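Local coordinates for protein polysaccharide Lyase Family 6 (Bacteroides cellulosilyticus, PDB 6QPS) that is a mannuronic acid-specific alginate lyase of polysaccharide lyase family 6, which probably cleaves its polysaccharide by beta-elimination with the help of a bound calcium ion, at residues 57-62 and 84-89; 136-141 and 170-175. One frame throughout, in Å; residues are numbered along the deposited sequence.

Contact 1. Residues 57-62 and 84-89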
loop_
_atom_site.group_PDB
_atom_site.type_symbol
_atom_site.label_atom_id
_atom_site.label_comp_id
_atom_site.label_asym_id
_atom_site.label_seq_id
_atom_site.Cartn_x
_atom_site.Cartn_y
_atom_site.Cartn_z
ATOM N N HIS A 57 3.977 4.575 29.341
ATOM C CA HIS A 57 3.175 5.736 28.988
ATOM C C HIS A 57 4.068 6.929 28.671
ATOM O O HIS A 57 5.075 7.168 29.345
ATOM C CB HIS A 57 2.248 6.146 30.138
ATOM C CG HIS A 57 1.119 5.197 30.391
ATOM N ND1 HIS A 57 -0.022 5.166 29.619
ATOM C CD2 HIS A 57 0.949 4.254 31.349
ATOM C CE1 HIS A 57 -0.840 4.237 30.080
ATOM N NE2 HIS A 57 -0.281 3.679 31.141
ATOM N N ASN A 58 3.680 7.685 27.646
ATOM C CA ASN A 58 4.235 9.018 27.384
ATOM C C ASN A 58 5.760 9.000 27.259
ATOM O O ASN A 58 6.475 9.737 27.952
ATOM C CB ASN A 58 3.778 10.021 28.449
ATOM C CG ASN A 58 2.282 10.247 28.426
ATOM O OD1 ASN A 58 1.701 10.528 27.374
ATOM N ND2 ASN A 58 1.646 10.110 29.579
ATOM N N LEU A 59 6.254 8.177 26.330
ATOM C CA LEU A 59 7.681 8.199 26.039
ATOM C C LEU A 59 8.096 9.535 25.442
ATOM O O LEU A 59 9.258 9.936 25.563
ATOM C CB LEU A 59 8.052 7.078 25.070
ATOM C CG LEU A 59 7.800 5.641 25.518
ATOM C CD1 LEU A 59 8.238 4.650 24.414
ATOM C CD2 LEU A 59 8.518 5.336 26.809
ATOM N N LYS A 60 7.180 10.227 24.779
ATOM C CA LYS A 60 7.452 11.551 24.203
ATOM C C LYS A 60 8.609 11.430 23.204
ATOM O O LYS A 60 8.621 10.492 22.394
ATOM C CB LYS A 60 7.633 12.583 25.310
ATOM C CG LYS A 60 6.369 12.819 26.147
ATOM C CD LYS A 60 6.637 13.714 27.352
ATOM C CE LYS A 60 7.491 12.996 28.393
ATOM N NZ LYS A 60 8.755 13.730 28.711
ATOM N N GLU A 61 9.563 12.361 23.211
ATOM C CA GLU A 61 10.642 12.339 22.234
ATOM C C GLU A 61 11.615 11.233 22.619
ATOM O O GLU A 61 12.226 11.281 23.699
ATOM C CB GLU A 61 11.342 13.695 22.183
ATOM C CG GLU A 61 10.479 14.815 21.604
ATOM C CD GLU A 61 11.289 16.034 21.212
ATOM O OE1 GLU A 61 10.729 16.928 20.546
ATOM O OE2 GLU A 61 12.483 16.102 21.577
ATOM N N ILE A 62 11.754 10.239 21.746
ATOM C CA ILE A 62 12.630 9.097 21.989
ATOM C C ILE A 62 13.366 8.757 20.699
ATOM O O ILE A 62 12.773 8.740 19.613
ATOM C CB ILE A 62 11.851 7.891 22.556
ATOM C CG1 ILE A 62 12.748 6.658 22.700
ATOM C CG2 ILE A 62 10.634 7.570 21.680
ATOM C CD1 ILE A 62 12.074 5.487 23.433
ATOM N N ALA A 84 4.438 -5.884 26.308
ATOM C CA ALA A 84 4.958 -4.529 26.489
ATOM C C ALA A 84 4.159 -3.574 25.604
ATOM O O ALA A 84 4.276 -3.613 24.372
ATOM C CB ALA A 84 6.446 -4.445 26.160
ATOM N N VAL A 85 3.377 -2.701 26.241
ATOM C CA VAL A 85 2.412 -1.828 25.570
ATOM C C VAL A 85 2.934 -0.406 25.672
ATOM O O VAL A 85 3.328 0.034 26.761
ATOM C CB VAL A 85 1.031 -1.924 26.249
ATOM C CG1 VAL A 85 -0.010 -1.110 25.495
ATOM C CG2 VAL A 85 0.592 -3.382 26.389
ATOM N N ILE A 86 2.942 0.311 24.549
ATOM C CA ILE A 86 3.392 1.700 24.491
ATOM C C ILE A 86 2.187 2.575 24.176
ATOM O O ILE A 86 1.497 2.354 23.172
ATOM C CB ILE A 86 4.506 1.866 23.445
ATOM C CG1 ILE A 86 5.737 1.060 23.881
ATOM C CG2 ILE A 86 4.841 3.321 23.259
ATOM C CD1 ILE A 86 6.839 1.008 22.832
ATOM N N SER A 87 1.951 3.586 25.018
ATOM C CA SER A 87 0.745 4.403 24.951
ATOM C C SER A 87 1.084 5.863 25.230
ATOM O O SER A 87 2.131 6.182 25.798
ATOM C CB SER A 87 -0.306 3.891 25.958
ATOM O OG SER A 87 -0.569 2.509 25.745
ATOM N N GLY A 88 0.170 6.756 24.851
ATOM C CA GLY A 88 0.368 8.170 25.120
ATOM C C GLY A 88 1.215 8.862 24.058
ATOM O O GLY A 88 1.465 8.336 22.974
ATOM N N LYS A 89 1.679 10.067 24.410
ATOM C CA LYS A 89 2.414 10.910 23.475
ATOM C C LYS A 89 3.711 10.234 23.053
ATOM O O LYS A 89 4.432 9.673 23.887
ATOM C CB LYS A 89 2.756 12.249 24.127
ATOM C CG LYS A 89 1.587 13.203 24.277
ATOM C CD LYS A 89 1.959 14.421 25.109
ATOM C CE LYS A 89 0.985 15.566 24.847
ATOM N NZ LYS A 89 0.675 16.346 26.065
HETATM O O HOH W 1 4.596 6.843 24.404
#
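N58 and K89 meet where two neighbouring coils of a right-handed parallel beta-helix, the fold of this lyase family, turn a corner. The amide oxygen OD1 of N58 accepts the backbone N-H of K89 at 3.0 Å, with the donor tilted 19° from the plane of the amide carbonyl. Asparagine suits the place: its short side chain reaches the next coil from a left-handed backbone conformation that the residue tolerates well. With CG anti to the carbonyl carbon (chi1 -64°), the amide oxygen is carried to the backbone N-H of K89. G88 lies beside this bond, its CA 3.5 Å from OD1 of N58. A side chain at G88 would collide with that oxygen, and its backbone angles by themselves call for glycine.

The backbone completes the join. H57 pairs with S87 as a parallel beta bridge, and N58 N donates to S87 O at 2.8 Å. Two residues on, K60 N binds K89 O at 2.9 Å. Between these bonds L59 N sits at a poor angle to K89 O; a water accepts the hydrogen bond of L59 N and donates to both S87 O and K89 O, tying three backbone atoms of the two coils together at the corner.

On the inner side, L59 and I86 cross at about a right angle, and L59 also packs on V31 and M34 of the helix 31-40 at the N-terminal end of the solenoid. Branched aliphatic side chains suit this side, where L59 and I86 are both buried. The outer side carries polar H57 and S87 and the aliphatic stems of K60 and K89. S87 OG hydrogen-bonds to the carbonyl oxygen of Y107 on the following coil, while its CB lies obliquely by the imidazole of H57, 3.9 Å from ND1.

Contact 2. Residues 136-141 and 170-175; sequences VIDECN and YFANKR
Strands 136-138 and 170-172 run parallel, 7° apart, pairing V136 with Y170, I137 with F171 and D138 with A172 through bonds such as I137 N to Y170 O (2.9 Å). On one face CD1 of I137 meets the edge of the F171 ring in its plane, 3.6 Å from CE2; on the other V136 lies alongside Y170. From the end of the strands onward polar side chains take over: ND2 of N173 gives OD1 of D138 a nearly straight bond of 2.8 Å. The bend at chi2 of E139 (-77°) brings its carboxylate nearly coplanar with the R175 guanidinium, which grips it side-on: NE to OE1 and NH2 to OE2, both 2.9 Å, each on a syn lone pair. A glutamine in place of E139 would probably leave the charge of R175 without its mate. The amide of N141 suits a bridge between coils, OD1 accepting R175 N while ND2 donates to N173 O. NZ of K174 bonds E154 O and reaches N141 OD1 through a water. I137 packs on strands 115-118 and 155-159, V136 on strand 99-111, F171 on the F201 ring, and Y170 OH hydrogen-bonds to N459 of helix 454-465.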
loop_
_atom_site.group_PDB
_atom_site.type_symbol
_atom_site.label_atom_id
_atom_site.label_comp_id
_atom_site.label_asym_id
_atom_site.label_seq_id
_atom_site.Cartn_x
_atom_site.Cartn_y
_atom_site.Cartn_z
ATOM N N VAL A 136 2.508 -4.247 16.517
ATOM C CA VAL A 136 1.144 -3.796 16.300
ATOM C C VAL A 136 1.078 -2.286 16.502
ATOM O O VAL A 136 1.680 -1.745 17.438
ATOM C CB VAL A 136 0.191 -4.508 17.283
ATOM C CG1 VAL A 136 -1.193 -3.852 17.275
ATOM C CG2 VAL A 136 0.056 -5.999 16.995
ATOM N N ILE A 137 0.321 -1.618 15.633
ATOM C CA ILE A 137 -0.137 -0.251 15.865
ATOM C C ILE A 137 -1.658 -0.276 15.749
ATOM O O ILE A 137 -2.211 -0.531 14.665
ATOM C CB ILE A 137 0.467 0.747 14.869
ATOM C CG1 ILE A 137 1.995 0.694 14.870
ATOM C CG2 ILE A 137 -0.011 2.174 15.209
ATOM C CD1 ILE A 137 2.683 1.696 13.906
ATOM N N ASP A 138 -2.349 -0.025 16.866
ATOM C CA ASP A 138 -3.807 -0.110 16.930
ATOM C C ASP A 138 -4.337 1.083 17.715
ATOM O O ASP A 138 -3.816 1.395 18.793
ATOM C CB ASP A 138 -4.245 -1.422 17.612
ATOM C CG ASP A 138 -5.761 -1.636 17.587
ATOM O OD1 ASP A 138 -6.449 -1.129 16.695
ATOM O OD2 ASP A 138 -6.295 -2.310 18.496
ATOM N N GLU A 139 -5.341 1.771 17.155
ATOM C CA GLU A 139 -6.046 2.852 17.867
ATOM C C GLU A 139 -5.103 3.982 18.290
ATOM O O GLU A 139 -5.311 4.618 19.326
ATOM C CB GLU A 139 -6.818 2.330 19.088
ATOM C CG GLU A 139 -7.866 1.273 18.793
ATOM C CD GLU A 139 -9.146 1.828 18.191
ATOM O OE1 GLU A 139 -9.248 3.059 17.983
ATOM O OE2 GLU A 139 -10.074 1.020 17.926
ATOM N N CYS A 140 -4.076 4.276 17.487
ATOM C CA CYS A 140 -3.060 5.259 17.874
ATOM C C CYS A 140 -3.448 6.642 17.348
ATOM O O CYS A 140 -2.817 7.218 16.453
ATOM C CB CYS A 140 -1.682 4.808 17.405
ATOM S SG CYS A 140 -0.925 3.540 18.486
ATOM N N ASN A 141 -4.504 7.187 17.961
ATOM C CA ASN A 141 -5.145 8.421 17.515
ATOM C C ASN A 141 -5.047 9.499 18.591
ATOM O O ASN A 141 -5.476 9.288 19.726
ATOM C CB ASN A 141 -6.608 8.110 17.173
ATOM C CG ASN A 141 -6.739 7.052 16.089
ATOM O OD1 ASN A 141 -6.223 7.225 14.983
ATOM N ND2 ASN A 141 -7.413 5.958 16.392
ATOM N N TYR A 170 0.751 -5.609 12.261
ATOM C CA TYR A 170 -0.696 -5.381 12.170
ATOM C C TYR A 170 -0.947 -3.910 12.451
ATOM O O TYR A 170 -0.519 -3.401 13.498
ATOM C CB TYR A 170 -1.418 -6.235 13.213
ATOM C CG TYR A 170 -2.931 -6.110 13.290
ATOM C CD1 TYR A 170 -3.526 -5.226 14.163
ATOM C CD2 TYR A 170 -3.754 -6.896 12.505
ATOM C CE1 TYR A 170 -4.922 -5.131 14.271
ATOM C CE2 TYR A 170 -5.138 -6.803 12.599
ATOM C CZ TYR A 170 -5.710 -5.912 13.480
ATOM O OH TYR A 170 -7.102 -5.824 13.556
ATOM N N PHE A 171 -1.617 -3.232 11.520
ATOM C CA PHE A 171 -1.901 -1.807 11.653
ATOM C C PHE A 171 -3.391 -1.610 11.433
ATOM O O PHE A 171 -3.890 -1.909 10.343
ATOM C CB PHE A 171 -1.162 -0.985 10.593
ATOM C CG PHE A 171 0.334 -1.214 10.521
ATOM C CD1 PHE A 171 0.884 -2.008 9.531
ATOM C CD2 PHE A 171 1.187 -0.593 11.406
ATOM C CE1 PHE A 171 2.257 -2.169 9.436
ATOM C CE2 PHE A 171 2.573 -0.777 11.317
ATOM C CZ PHE A 171 3.094 -1.550 10.314
ATOM N N ALA A 172 -4.108 -1.103 12.439
ATOM C CA ALA A 172 -5.552 -0.982 12.284
ATOM C C ALA A 172 -6.147 0.152 13.108
ATOM O O ALA A 172 -5.577 0.615 14.099
ATOM C CB ALA A 172 -6.271 -2.288 12.665
ATOM N N ASN A 173 -7.338 0.572 12.685
ATOM C CA ASN A 173 -8.190 1.511 13.425
ATOM C C ASN A 173 -7.585 2.905 13.555
ATOM O O ASN A 173 -7.695 3.553 14.601
ATOM C CB ASN A 173 -8.601 0.922 14.768
ATOM C CG ASN A 173 -9.314 -0.411 14.588
ATOM O OD1 ASN A 173 -10.321 -0.472 13.901
ATOM N ND2 ASN A 173 -8.749 -1.481 15.115
ATOM N N LYS A 174 -6.981 3.378 12.464
ATOM C CA LYS A 174 -6.621 4.785 12.357
ATOM C C LYS A 174 -7.891 5.599 12.092
ATOM O O LYS A 174 -8.668 5.265 11.190
ATOM C CB LYS A 174 -5.569 4.999 11.265
ATOM C CG LYS A 174 -4.920 6.391 11.393
ATOM C CD LYS A 174 -3.792 6.593 10.366
ATOM C CE LYS A 174 -2.858 7.757 10.675
ATOM N NZ LYS A 174 -3.625 8.966 11.119
ATOM N N ARG A 175 -8.124 6.636 12.913
ATOM C CA ARG A 175 -9.355 7.419 12.895
ATOM C C ARG A 175 -9.125 8.898 12.626
ATOM O O ARG A 175 -10.104 9.637 12.455
ATOM C CB ARG A 175 -10.126 7.245 14.216
ATOM C CG ARG A 175 -10.439 5.775 14.554
ATOM C CD ARG A 175 -11.165 5.600 15.910
ATOM N NE ARG A 175 -11.262 4.189 16.286
ATOM C CZ ARG A 175 -12.206 3.358 15.848
ATOM N NH1 ARG A 175 -13.154 3.790 15.023
ATOM N NH2 ARG A 175 -12.217 2.097 16.251
HETATM O O HOH W 2 -4.084 8.680 13.874
#

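Overall arrangement
Both contacts join successive coils of the same parallel beta-helix, and they come in series along the chain: contact 1 closes before contact 2 opens. Their centres lie 15 Å apart and their nearest atoms about 5 Å, without touching. Strand 99-111 links them, since it pairs with 84-87 on one side and with 131-138 on the other. Contact 1 belongs to the N-terminal end, beside helix 31-40, whereas contact 2 lies further along the solenoid, where the K174 side chain comes about 13 Å from the bound calcium ion. Ladders of this kind build the long, continuous scaffold on which the calcium ligands of later coils, such as N210 and E213, are carried.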